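Long-range contacts in BexL (Amycolatopsis orientalis, PDB 4XRW), which probably cyclises and aromatises nascent poly-beta-ketone chains as a di-domain aromatase/cyclase of the type II polyketide pathway to BE-7585A: residues R180-F191 and T317-E326; W198-D209 and V219-K227. One frame throughout, in Å; residues are numbered along the deposited sequence.

Contact 1: residues R180-F191 and T317-E326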
# COMPACT_ATOMS: atom_id res chain seq x y z
N ARG A 180 -0.60 -20.14 15.86
CA ARG A 180 -1.66 -21.10 15.59
C ARG A 180 -2.77 -20.90 16.63
O ARG A 180 -2.49 -20.77 17.82
CB ARG A 180 -1.11 -22.53 15.61
CG ARG A 180 0.14 -22.69 14.74
CD ARG A 180 -0.20 -23.22 13.35
NE ARG A 180 -0.87 -24.52 13.42
CZ ARG A 180 -0.69 -25.52 12.57
NH1 ARG A 180 0.16 -25.40 11.55
NH2 ARG A 180 -1.36 -26.66 12.74
N ILE A 181 -3.99 -20.84 16.14
CA ILE A 181 -5.16 -20.59 16.96
C ILE A 181 -6.17 -21.68 16.72
O ILE A 181 -6.60 -21.90 15.59
CB ILE A 181 -5.78 -19.22 16.66
CG1 ILE A 181 -4.71 -18.14 16.87
CG2 ILE A 181 -7.06 -19.00 17.52
CD1 ILE A 181 -5.16 -16.73 16.53
N ASP A 182 -6.58 -22.38 17.77
CA ASP A 182 -7.53 -23.47 17.55
C ASP A 182 -8.96 -22.94 17.65
O ASP A 182 -9.68 -23.15 18.64
CB ASP A 182 -7.29 -24.63 18.52
CG ASP A 182 -7.69 -25.98 17.92
OD1 ASP A 182 -7.22 -27.02 18.45
OD2 ASP A 182 -8.46 -26.01 16.91
N ALA A 183 -9.37 -22.24 16.59
CA ALA A 183 -10.71 -21.67 16.45
C ALA A 183 -10.94 -21.39 14.96
O ALA A 183 -9.98 -21.36 14.20
CB ALA A 183 -10.84 -20.39 17.28
N PRO A 184 -12.21 -21.22 14.54
CA PRO A 184 -12.48 -20.88 13.13
C PRO A 184 -11.84 -19.56 12.75
O PRO A 184 -11.73 -18.65 13.58
CB PRO A 184 -14.00 -20.80 13.05
CG PRO A 184 -14.50 -20.96 14.46
CD PRO A 184 -13.43 -21.51 15.30
N ALA A 185 -11.44 -19.46 11.49
CA ALA A 185 -10.78 -18.27 10.97
C ALA A 185 -11.65 -17.06 11.19
O ALA A 185 -11.15 -15.96 11.49
CB ALA A 185 -10.47 -18.44 9.47
N LYS A 186 -12.95 -17.23 11.05
CA LYS A 186 -13.87 -16.13 11.23
C LYS A 186 -13.72 -15.43 12.58
O LYS A 186 -13.78 -14.20 12.66
CB LYS A 186 -15.30 -16.60 11.05
CG LYS A 186 -16.33 -15.56 11.44
CD LYS A 186 -17.72 -15.99 11.00
CE LYS A 186 -18.70 -14.84 11.01
NZ LYS A 186 -18.78 -14.15 12.30
N ASP A 187 -13.55 -16.19 13.66
CA ASP A 187 -13.44 -15.54 14.97
C ASP A 187 -12.13 -14.80 15.16
O ASP A 187 -12.08 -13.81 15.89
CB ASP A 187 -13.64 -16.58 16.07
CG ASP A 187 -15.02 -17.25 16.01
OD1 ASP A 187 -15.95 -16.63 15.44
OD2 ASP A 187 -15.17 -18.38 16.52
N VAL A 188 -11.06 -15.25 14.51
CA VAL A 188 -9.80 -14.57 14.60
C VAL A 188 -9.84 -13.30 13.73
O VAL A 188 -9.48 -12.20 14.16
CB VAL A 188 -8.65 -15.48 14.14
CG1 VAL A 188 -7.35 -14.76 14.31
CG2 VAL A 188 -8.65 -16.82 14.94
N TYR A 189 -10.28 -13.48 12.49
CA TYR A 189 -10.52 -12.35 11.58
C TYR A 189 -11.34 -11.25 12.24
O TYR A 189 -10.97 -10.08 12.18
CB TYR A 189 -11.25 -12.85 10.33
CG TYR A 189 -11.71 -11.74 9.39
CD1 TYR A 189 -10.87 -11.26 8.38
CD2 TYR A 189 -12.95 -11.16 9.54
CE1 TYR A 189 -11.29 -10.22 7.51
CE2 TYR A 189 -13.38 -10.14 8.70
CZ TYR A 189 -12.55 -9.69 7.69
OH TYR A 189 -12.99 -8.69 6.86
N ASP A 190 -12.50 -11.61 12.82
CA ASP A 190 -13.38 -10.63 13.43
C ASP A 190 -12.68 -9.84 14.51
O ASP A 190 -12.92 -8.65 14.66
CB ASP A 190 -14.64 -11.27 14.04
CG ASP A 190 -15.66 -11.75 12.99
OD1 ASP A 190 -15.60 -11.36 11.79
OD2 ASP A 190 -16.56 -12.52 13.38
N PHE A 191 -11.83 -10.48 15.30
CA PHE A 191 -11.11 -9.76 16.34
C PHE A 191 -10.22 -8.64 15.75
O PHE A 191 -10.14 -7.55 16.30
CB PHE A 191 -10.23 -10.73 17.16
CG PHE A 191 -9.49 -10.08 18.28
CD1 PHE A 191 -8.23 -9.51 18.09
CD2 PHE A 191 -10.04 -10.05 19.56
CE1 PHE A 191 -7.56 -8.91 19.12
CE2 PHE A 191 -9.36 -9.45 20.60
CZ PHE A 191 -8.11 -8.90 20.40
N THR A 317 -0.96 -8.58 19.64
CA THR A 317 -2.29 -8.61 19.09
C THR A 317 -2.74 -10.04 18.74
O THR A 317 -3.85 -10.42 19.04
CB THR A 317 -2.41 -7.68 17.84
OG1 THR A 317 -2.14 -6.33 18.22
CG2 THR A 317 -3.80 -7.73 17.27
N LEU A 318 -1.86 -10.83 18.12
CA LEU A 318 -2.16 -12.20 17.80
C LEU A 318 -2.46 -13.03 19.08
O LEU A 318 -3.36 -13.86 19.07
CB LEU A 318 -1.00 -12.84 17.05
CG LEU A 318 -0.82 -12.27 15.63
CD1 LEU A 318 0.54 -12.68 15.08
CD2 LEU A 318 -1.98 -12.73 14.76
N GLY A 319 -1.72 -12.75 20.15
CA GLY A 319 -1.93 -13.44 21.43
C GLY A 319 -3.30 -13.17 22.02
O GLY A 319 -3.98 -14.10 22.50
N PHE A 320 -3.73 -11.91 21.99
CA PHE A 320 -5.05 -11.55 22.47
C PHE A 320 -6.14 -12.02 21.54
O PHE A 320 -7.22 -12.38 21.99
CB PHE A 320 -5.16 -10.04 22.72
CG PHE A 320 -4.36 -9.58 23.92
CD1 PHE A 320 -4.64 -10.07 25.20
CD2 PHE A 320 -3.32 -8.69 23.77
CE1 PHE A 320 -3.86 -9.69 26.30
CE2 PHE A 320 -2.53 -8.30 24.86
CZ PHE A 320 -2.81 -8.78 26.12
N ALA A 321 -5.86 -12.09 20.24
CA ALA A 321 -6.79 -12.69 19.31
C ALA A 321 -6.99 -14.18 19.60
O ALA A 321 -8.11 -14.68 19.57
CB ALA A 321 -6.33 -12.49 17.87
N LYS A 322 -5.88 -14.88 19.86
CA LYS A 322 -5.92 -16.29 20.25
C LYS A 322 -6.76 -16.46 21.51
O LYS A 322 -7.70 -17.29 21.55
CB LYS A 322 -4.50 -16.81 20.48
CG LYS A 322 -4.42 -18.30 20.79
CD LYS A 322 -2.97 -18.71 20.93
CE LYS A 322 -2.84 -20.03 21.64
NZ LYS A 322 -3.34 -21.09 20.80
N ASP A 323 -6.45 -15.68 22.54
CA ASP A 323 -7.15 -15.80 23.82
C ASP A 323 -8.65 -15.58 23.63
O ASP A 323 -9.48 -16.26 24.22
CB ASP A 323 -6.63 -14.78 24.83
CG ASP A 323 -5.27 -15.13 25.43
OD1 ASP A 323 -4.74 -16.25 25.23
OD2 ASP A 323 -4.73 -14.25 26.17
N HIS A 324 -9.01 -14.61 22.79
CA HIS A 324 -10.39 -14.26 22.58
C HIS A 324 -11.15 -15.33 21.79
O HIS A 324 -12.26 -15.71 22.14
CB HIS A 324 -10.48 -12.92 21.83
CG HIS A 324 -11.88 -12.46 21.60
ND1 HIS A 324 -12.56 -12.70 20.44
CD2 HIS A 324 -12.73 -11.80 22.41
CE1 HIS A 324 -13.78 -12.21 20.53
NE2 HIS A 324 -13.91 -11.66 21.72
N ALA A 325 -10.54 -15.82 20.71
CA ALA A 325 -11.17 -16.77 19.81
C ALA A 325 -11.31 -18.13 20.48
O ALA A 325 -12.24 -18.86 20.18
CB ALA A 325 -10.38 -16.89 18.51
N GLU A 326 -10.35 -18.47 21.36
CA GLU A 326 -10.36 -19.79 22.02
C GLU A 326 -11.20 -19.83 23.30
O GLU A 326 -11.53 -20.91 23.78
CB GLU A 326 -8.95 -20.26 22.33
CG GLU A 326 -8.11 -20.56 21.06
CD GLU A 326 -6.74 -21.16 21.35
OE1 GLU A 326 -6.38 -21.31 22.55
OE2 GLU A 326 -5.99 -21.48 20.38
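Phe-191 lies with one ring face against the backbone of helix 317-326, and Ala-321 CA sits over that face, 3.8 Å from the ring centroid, a CH-pi contact. With Phe-191 CG trans to the backbone N of its own residue (chi1 -178°), the ring is carried across to the other helix; CD1 meets Ala-321 CB at 3.5 Å, while CD2 comes to 3.7 Å from His-324 CG, the two rings inclined at 46°. One turn further on, Ala-325 pushes its CB between Ala-183 CB (3.7 Å), Val-188 CG2 and Ile-181 CG2. The long C-terminal helix of the helix-grip fold is here held by strand 172-181, the first of the second domain's sheet, and helix 185-193; the axes of the short segments 185-191 and 317-326 approach to 9.0 Å, with 131° between their N-to-C directions. The Ile-181 and Lys-322 side chains run alongside each other, pointing opposite ways, with Ile-181 CD1 3.8 Å from Lys-322 CA. Beyond this apolar patch, Glu-326 OE2 accepts the Asp-182 backbone N at 2.8 Å and forms a salt bridge with Lys-322 NZ, the two donors arriving from opposite faces of the carboxylate. Lys-322, bent at its last torsion, also gives NZ to Arg-180 O at 3.1 Å.

Contact 2: residues W198-D209 and V219-K227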
# COMPACT_ATOMS: atom_id res chain seq x y z
N TRP A 198 -10.76 -2.30 20.02
CA TRP A 198 -9.40 -2.50 20.52
C TRP A 198 -9.04 -1.66 21.74
O TRP A 198 -8.13 -2.02 22.46
CB TRP A 198 -8.38 -2.22 19.41
CG TRP A 198 -8.27 -3.27 18.37
CD1 TRP A 198 -8.96 -4.43 18.27
CD2 TRP A 198 -7.39 -3.24 17.24
NE1 TRP A 198 -8.57 -5.14 17.17
CE2 TRP A 198 -7.60 -4.44 16.52
CE3 TRP A 198 -6.44 -2.32 16.78
CZ2 TRP A 198 -6.89 -4.74 15.37
CZ3 TRP A 198 -5.74 -2.63 15.63
CH2 TRP A 198 -5.99 -3.83 14.93
N ALA A 199 -9.74 -0.54 21.99
CA ALA A 199 -9.43 0.23 23.19
C ALA A 199 -9.84 -0.57 24.45
O ALA A 199 -9.28 -0.34 25.51
CB ALA A 199 -10.12 1.58 23.18
N GLU A 200 -10.77 -1.50 24.32
CA GLU A 200 -11.20 -2.32 25.47
C GLU A 200 -10.52 -3.70 25.47
O GLU A 200 -10.52 -4.39 26.49
CB GLU A 200 -12.73 -2.42 25.51
CG GLU A 200 -13.39 -3.41 24.59
CD GLU A 200 -14.75 -2.93 24.01
OE1 GLU A 200 -15.74 -3.72 24.06
OE2 GLU A 200 -14.84 -1.79 23.47
N ARG A 201 -9.89 -4.07 24.35
CA ARG A 201 -9.34 -5.44 24.19
C ARG A 201 -7.83 -5.52 24.12
O ARG A 201 -7.28 -6.61 24.29
CB ARG A 201 -9.92 -6.10 22.94
CG ARG A 201 -11.41 -6.31 22.97
CD ARG A 201 -11.93 -6.80 21.67
NE ARG A 201 -13.29 -7.28 21.82
CZ ARG A 201 -13.96 -7.99 20.90
NH1 ARG A 201 -13.41 -8.28 19.73
NH2 ARG A 201 -15.18 -8.41 21.16
N LEU A 202 -7.15 -4.40 23.87
CA LEU A 202 -5.72 -4.40 23.77
C LEU A 202 -5.09 -3.41 24.74
O LEU A 202 -5.55 -2.28 24.87
CB LEU A 202 -5.26 -4.08 22.34
CG LEU A 202 -5.73 -5.01 21.22
CD1 LEU A 202 -5.28 -4.44 19.88
CD2 LEU A 202 -5.23 -6.44 21.36
N PRO A 203 -4.04 -3.84 25.46
CA PRO A 203 -3.60 -2.95 26.56
C PRO A 203 -2.85 -1.69 26.10
O PRO A 203 -2.79 -0.71 26.83
CB PRO A 203 -2.68 -3.85 27.39
CG PRO A 203 -2.32 -5.01 26.52
CD PRO A 203 -3.44 -5.18 25.54
N HIS A 204 -2.26 -1.74 24.91
CA HIS A 204 -1.46 -0.62 24.42
C HIS A 204 -2.33 0.45 23.69
O HIS A 204 -1.83 1.53 23.35
CB HIS A 204 -0.33 -1.15 23.51
CG HIS A 204 -0.76 -2.12 22.44
ND1 HIS A 204 -0.90 -1.74 21.11
CD2 HIS A 204 -1.05 -3.45 22.48
CE1 HIS A 204 -1.27 -2.79 20.40
NE2 HIS A 204 -1.36 -3.84 21.20
N VAL A 205 -3.61 0.17 23.51
CA VAL A 205 -4.53 1.06 22.77
C VAL A 205 -5.45 1.84 23.70
O VAL A 205 -6.25 1.27 24.45
CB VAL A 205 -5.39 0.24 21.77
CG1 VAL A 205 -6.40 1.15 21.00
CG2 VAL A 205 -4.49 -0.49 20.82
N SER A 206 -5.32 3.17 23.72
CA SER A 206 -6.14 3.99 24.63
C SER A 206 -7.40 4.54 24.01
O SER A 206 -8.34 4.87 24.71
CB SER A 206 -5.31 5.16 25.18
OG SER A 206 -4.83 5.89 24.09
N SER A 207 -7.44 4.65 22.69
CA SER A 207 -8.59 5.22 22.02
C SER A 207 -8.54 4.87 20.54
O SER A 207 -7.42 4.73 20.00
CB SER A 207 -8.58 6.74 22.20
OG SER A 207 -9.75 7.35 21.68
N VAL A 208 -9.70 4.68 19.92
CA VAL A 208 -9.81 4.32 18.49
C VAL A 208 -10.87 5.16 17.82
O VAL A 208 -11.95 5.44 18.38
CB VAL A 208 -10.14 2.80 18.29
CG1 VAL A 208 -10.33 2.44 16.81
CG2 VAL A 208 -9.03 1.97 18.87
N ASP A 209 -10.55 5.56 16.59
CA ASP A 209 -11.41 6.37 15.73
C ASP A 209 -11.43 5.62 14.41
O ASP A 209 -10.55 5.84 13.55
CB ASP A 209 -10.86 7.81 15.66
CG ASP A 209 -11.55 8.70 14.63
OD1 ASP A 209 -12.64 8.34 14.12
OD2 ASP A 209 -10.97 9.79 14.35
N VAL A 219 -10.64 3.46 7.57
CA VAL A 219 -9.63 4.42 7.95
C VAL A 219 -9.52 4.27 9.46
O VAL A 219 -10.45 4.57 10.21
CB VAL A 219 -9.98 5.85 7.53
CG1 VAL A 219 -8.88 6.79 7.99
CG2 VAL A 219 -10.15 5.90 6.02
N LEU A 220 -8.40 3.71 9.89
CA LEU A 220 -8.21 3.37 11.31
C LEU A 220 -7.25 4.36 11.90
O LEU A 220 -6.09 4.41 11.53
CB LEU A 220 -7.70 1.94 11.44
CG LEU A 220 -7.32 1.48 12.84
CD1 LEU A 220 -8.51 1.64 13.79
CD2 LEU A 220 -6.86 0.02 12.72
N ARG A 221 -7.77 5.20 12.79
CA ARG A 221 -6.95 6.07 13.58
C ARG A 221 -6.96 5.58 15.00
O ARG A 221 -8.03 5.27 15.54
CB ARG A 221 -7.43 7.51 13.50
CG ARG A 221 -7.34 8.05 12.12
CD ARG A 221 -7.93 9.47 12.07
NE ARG A 221 -7.14 10.43 12.86
CZ ARG A 221 -6.14 11.18 12.36
NH1 ARG A 221 -5.78 11.08 11.10
NH2 ARG A 221 -5.50 12.02 13.14
N MET A 222 -5.78 5.45 15.57
CA MET A 222 -5.74 4.98 16.96
C MET A 222 -4.64 5.60 17.77
O MET A 222 -3.63 6.03 17.24
CB MET A 222 -5.64 3.47 17.00
CG MET A 222 -4.54 2.86 16.28
SD MET A 222 -4.82 1.06 16.27
CE MET A 222 -3.46 0.51 17.28
N ASP A 223 -4.93 5.70 19.06
CA ASP A 223 -4.03 6.20 20.08
C ASP A 223 -3.39 5.05 20.81
O ASP A 223 -4.09 4.15 21.31
CB ASP A 223 -4.78 7.05 21.09
CG ASP A 223 -5.10 8.42 20.58
OD1 ASP A 223 -4.85 8.74 19.39
OD2 ASP A 223 -5.62 9.19 21.39
N THR A 224 -2.07 5.06 20.85
CA THR A 224 -1.32 3.99 21.49
C THR A 224 -0.28 4.54 22.45
O THR A 224 0.11 5.69 22.33
CB THR A 224 -0.61 3.13 20.49
OG1 THR A 224 0.21 3.96 19.67
CG2 THR A 224 -1.60 2.40 19.63
N ARG A 225 0.14 3.71 23.39
CA ARG A 225 1.30 4.03 24.22
C ARG A 225 2.38 3.01 23.94
O ARG A 225 2.13 1.82 24.01
CB ARG A 225 0.94 4.02 25.70
CG ARG A 225 2.18 4.29 26.57
CD ARG A 225 1.92 4.10 28.04
NE ARG A 225 1.60 5.36 28.70
CZ ARG A 225 0.48 5.60 29.38
NH1 ARG A 225 -0.47 4.67 29.49
NH2 ARG A 225 0.32 6.78 29.96
N ALA A 226 3.59 3.49 23.67
CA ALA A 226 4.69 2.62 23.31
C ALA A 226 5.48 2.22 24.57
O ALA A 226 5.25 2.76 25.66
CB ALA A 226 5.60 3.31 22.31
N LYS A 227 6.40 1.28 24.39
CA LYS A 227 7.21 0.77 25.50
C LYS A 227 8.00 1.88 26.21
O LYS A 227 8.07 1.92 27.44
CB LYS A 227 8.18 -0.29 24.99
CG LYS A 227 7.61 -1.70 24.90
CD LYS A 227 8.74 -2.71 25.04
CE LYS A 227 9.56 -2.44 26.31
NZ LYS A 227 10.79 -3.28 26.41
O HOH W 1 -5.78 8.42 23.87
O HOH W 2 -7.96 10.36 15.76
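A beta hairpin at the edge of the second helix-grip sheet pairs strand 205-209 with strand 219-225, antiparallel, and the short helix before it lays Trp-198 against Leu-220 and Met-222. At one end Asp-209 and Arg-221 exchange two backbone bonds as a hydrogen-bonded pair. Val-208 faces Met-222 in the next, non-hydrogen-bonded pair, and Asp-223 N then reaches Ser-207 O at 2.8 Å, nearly straight at 174°. A beta bulge follows: Asp-223 also takes Ser-206 N on its O, so Ser-206 and Ser-207 both stand against Asp-223; Val-205 pairs with Thr-224, and the register has shifted by one. His-204 O closes the ladder by accepting Arg-225 N at 2.9 Å.

On the face bearing Val-205, Val-208, Met-222 and Thr-224, Met-222 is central. Its CG stands between the backbone N and the carbonyl carbon (chi1 56°), and SD comes to the edge of the Trp-198 ring, 3.8 Å from CE3, a Met-aromatic contact. The chain bends at its last torsion, placing CE 3.8 Å from Val-205 CG2. Next to it, Leu-220 CD1 touches Val-208 CG1 at 3.6 Å, and its CD2 meets Trp-198 CZ3. The indole NE1 is held by Phe-191 O of the preceding helix.

The face with Ser-207, Asp-209, Arg-221 and Asp-223 is polar. Asp-209 and Arg-221 lie side by side without a salt bridge; Arg-221 NH1 forms one with Glu-235 instead, and Asp-209 OD2 one with Arg-211. One water accepts from Arg-221 NE in the guanidinium plane and gives Asp-209 OD2 a weak bond. A second water links Ser-206 to Asp-223, 2.7 Å from Ser-206 OG while donating to Asp-223 OD2 at 2.6 Å.

The centres of contacts 1 and 2 are about 18 Å apart; both lie in the second of the two domains and reach the same antiparallel sheet. Along the chain, both segments of contact 2 fall between those of contact 1. Strands 172-181 and 205-212 are the outermost strands of that sheet; contact 1 joins the first to the end of helix 299-326, and contact 2 pairs the second with its neighbour. The C-terminal helix touches the turn after helix 198-201, Phe-320 CE2 packing on Pro-203 CD at 3.3 Å, and Arg-201 lies against Phe-191 and His-324. In this helix-grip fold it thus meets the helix that leaves one edge strand and the short helix that leads into the other.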